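Local coordinates for uncharacterized conserved protein (Sinorhizobium meliloti, PDB 4EZB) that is of unknown function but is possibly an oxidoreductase, at residues R255-T258 and E259-A263. Residues are numbered along the deposited sequence; the frame is centred on the assembly and turned at random.
Sequences RRVT and EMTEA
T261 turns its hydroxyl back onto the carbonyl of V257, one turn earlier, a compact instance of a helical threonine doubling the backbone bond. With chi1 at -44°, T261 OG1 lies beside its own backbone N and anti to the carbonyl carbon, and from there it donates to V257 O over a short 2.5 Å. T261 N reaches V257 O at 2.9 Å from the opposite face of the carbonyl plane, so two donors from one residue grip a single acceptor. V257 CG1 passes 4.0 Å from T261 OG1. This is the i to i+4 pattern of an alpha-helix, here in the long helix 238-268 of the DUF1932 region; V257 and T261 share a flank that packs on helix 275-291, while the selenomethionine M260 reaches both that helix and helix 190-218.

The acidic side chains differ in how they use the preceding turn. E259 packs its CG 3.2 Å from R255 O, while E259 N donates to the same R255 O in a nearly straight bond (176°). E259 OE2 stands 3.2 Å from R255 O as well, two acceptors side by side, a placement probably eased by K203 of helix 190-218, which forms a salt bridge with E259 OE1. R256 points its guanidinium to E206 instead. E262 bends at chi2, laying its carboxylate beside T258, with E262 OE2 3.4 Å from the methyl T258 CG2, and its side chain also touches M196 of helix 190-218. An alanine here would probably strip this cover from the T258 methyl and lose the side-chain contact with M196. E262 N donates to T258 O at 3.0 Å, and T258 OG1 turns back to a weak hydrogen bond with A254 O.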
ATOM      1  N   ARG A 255      -0.767   9.080  16.776  1.00 71.19           N
ATOM      2  CA  ARG A 255      -0.308   7.779  17.300  1.00 76.85           C
ATOM      3  C   ARG A 255      -0.048   6.715  16.213  1.00 79.12           C
ATOM      4  O   ARG A 255       0.817   5.851  16.385  1.00 79.84           O
ATOM      5  CB  ARG A 255      -1.254   7.256  18.391  1.00 81.83           C
ATOM      6  CG  ARG A 255      -1.405   8.231  19.554  1.00 99.48           C
ATOM      7  CD  ARG A 255      -1.417   7.531  20.907  1.00116.72           C
ATOM      8  NE  ARG A 255      -0.983   8.419  21.992  1.00122.94           N
ATOM      9  CZ  ARG A 255      -0.767   8.041  23.254  1.00121.66           C
ATOM     10  NH1 ARG A 255      -0.943   6.777  23.624  1.00123.89           N
ATOM     11  NH2 ARG A 255      -0.373   8.932  24.154  1.00117.84           N
ATOM     12  N   ARG A 256      -0.793   6.790  15.107  1.00 76.76           N
ATOM     13  CA  ARG A 256      -0.583   5.931  13.925  1.00 75.44           C
ATOM     14  C   ARG A 256       0.767   6.190  13.221  1.00 71.61           C
ATOM     15  O   ARG A 256       1.378   5.259  12.662  1.00 63.20           O
ATOM     16  CB  ARG A 256      -1.754   6.064  12.936  1.00 75.01           C
ATOM     17  CG  ARG A 256      -3.072   5.512  13.477  1.00 71.23           C
ATOM     18  CD  ARG A 256      -4.242   5.724  12.527  1.00 68.34           C
ATOM     19  NE  ARG A 256      -4.270   4.735  11.452  1.00 68.88           N
ATOM     20  CZ  ARG A 256      -4.743   3.489  11.557  1.00 72.32           C
ATOM     21  NH1 ARG A 256      -5.239   3.033  12.703  1.00 71.24           N
ATOM     22  NH2 ARG A 256      -4.714   2.680  10.499  1.00 71.02           N
ATOM     23  N   VAL A 257       1.222   7.447  13.262  1.00 65.72           N
ATOM     24  CA  VAL A 257       2.553   7.817  12.768  1.00 63.94           C
ATOM     25  C   VAL A 257       3.701   7.290  13.646  1.00 65.08           C
ATOM     26  O   VAL A 257       4.764   6.932  13.119  1.00 62.82           O
ATOM     27  CB  VAL A 257       2.674   9.343  12.592  1.00 64.72           C
ATOM     28  CG1 VAL A 257       4.128   9.777  12.397  1.00 64.76           C
ATOM     29  CG2 VAL A 257       1.827   9.783  11.420  1.00 60.92           C
ATOM     30  N   THR A 258       3.494   7.265  14.967  1.00 68.42           N
ATOM     31  CA  THR A 258       4.467   6.666  15.894  1.00 72.75           C
ATOM     32  C   THR A 258       4.629   5.176  15.602  1.00 69.25           C
ATOM     33  O   THR A 258       5.735   4.723  15.348  1.00 68.78           O
ATOM     34  CB  THR A 258       4.078   6.852  17.375  1.00 77.81           C
ATOM     35  OG1 THR A 258       3.415   8.109  17.549  1.00 79.96           O
ATOM     36  CG2 THR A 258       5.320   6.809  18.257  1.00 79.07           C
ATOM     37  N   GLU A 259       3.520   4.434  15.619  1.00 72.38           N
ATOM     38  CA  GLU A 259       3.487   3.008  15.232  1.00 77.18           C
ATOM     39  C   GLU A 259       4.213   2.709  13.904  1.00 78.58           C
ATOM     40  O   GLU A 259       4.878   1.676  13.775  1.00 76.94           O
ATOM     41  CB  GLU A 259       2.040   2.511  15.137  1.00 79.15           C
ATOM     42  CG  GLU A 259       1.228   2.654  16.414  1.00 81.92           C
ATOM     43  CD  GLU A 259      -0.252   2.400  16.195  1.00 88.27           C
ATOM     44  OE1 GLU A 259      -0.602   1.349  15.612  1.00 90.36           O
ATOM     45  OE2 GLU A 259      -1.072   3.248  16.613  1.00 90.78           O
HETATM   46  N   MSE A 260       4.067   3.615  12.929  1.00 80.36           N
HETATM   47  CA  MSE A 260       4.747   3.516  11.621  1.00 84.33           C
HETATM   48  C   MSE A 260       6.231   3.785  11.717  1.00 79.91           C
HETATM   49  O   MSE A 260       7.024   3.068  11.101  1.00 79.46           O
HETATM   50  CB  MSE A 260       4.113   4.450  10.578  1.00 88.19           C
HETATM   51  CG  MSE A 260       4.201   3.893   9.153  1.00 98.46           C
HETATM   52 SE   MSE A 260       3.636   1.998   9.058  1.00132.83          SE
HETATM   53  CE  MSE A 260       3.516   1.707   7.112  1.00126.44           C
ATOM     54  N   THR A 261       6.613   4.813  12.482  1.00 77.08           N
ATOM     55  CA  THR A 261       8.025   5.171  12.691  1.00 73.06           C
ATOM     56  C   THR A 261       8.803   4.026  13.339  1.00 67.79           C
ATOM     57  O   THR A 261       9.951   3.762  12.976  1.00 68.13           O
ATOM     58  CB  THR A 261       8.186   6.444  13.554  1.00 71.76           C
ATOM     59  OG1 THR A 261       7.247   7.440  13.132  1.00 70.11           O
ATOM     60  CG2 THR A 261       9.617   7.003  13.446  1.00 69.01           C
ATOM     61  N   GLU A 262       8.168   3.350  14.292  1.00 65.68           N
ATOM     62  CA  GLU A 262       8.757   2.195  14.952  1.00 64.05           C
ATOM     63  C   GLU A 262       8.912   1.058  13.957  1.00 58.14           C
ATOM     64  O   GLU A 262       9.957   0.402  13.933  1.00 56.48           O
ATOM     65  CB  GLU A 262       7.900   1.755  16.137  1.00 67.90           C
ATOM     66  CG  GLU A 262       7.996   2.665  17.352  1.00 80.75           C
ATOM     67  CD  GLU A 262       6.685   2.756  18.121  1.00 97.17           C
ATOM     68  OE1 GLU A 262       5.821   1.859  17.963  1.00 99.23           O
ATOM     69  OE2 GLU A 262       6.511   3.736  18.879  1.00102.74           O
ATOM     70  N   ALA A 263       7.880   0.841  13.134  1.00 52.47           N
ATOM     71  CA  ALA A 263       7.897  -0.231  12.130  1.00 51.79           C
ATOM     72  C   ALA A 263       9.028  -0.099  11.100  1.00 52.55           C
ATOM     73  O   ALA A 263       9.679  -1.101  10.763  1.00 56.65           O
ATOM     74  CB  ALA A 263       6.543  -0.377  11.455  1.00 50.83           C
TER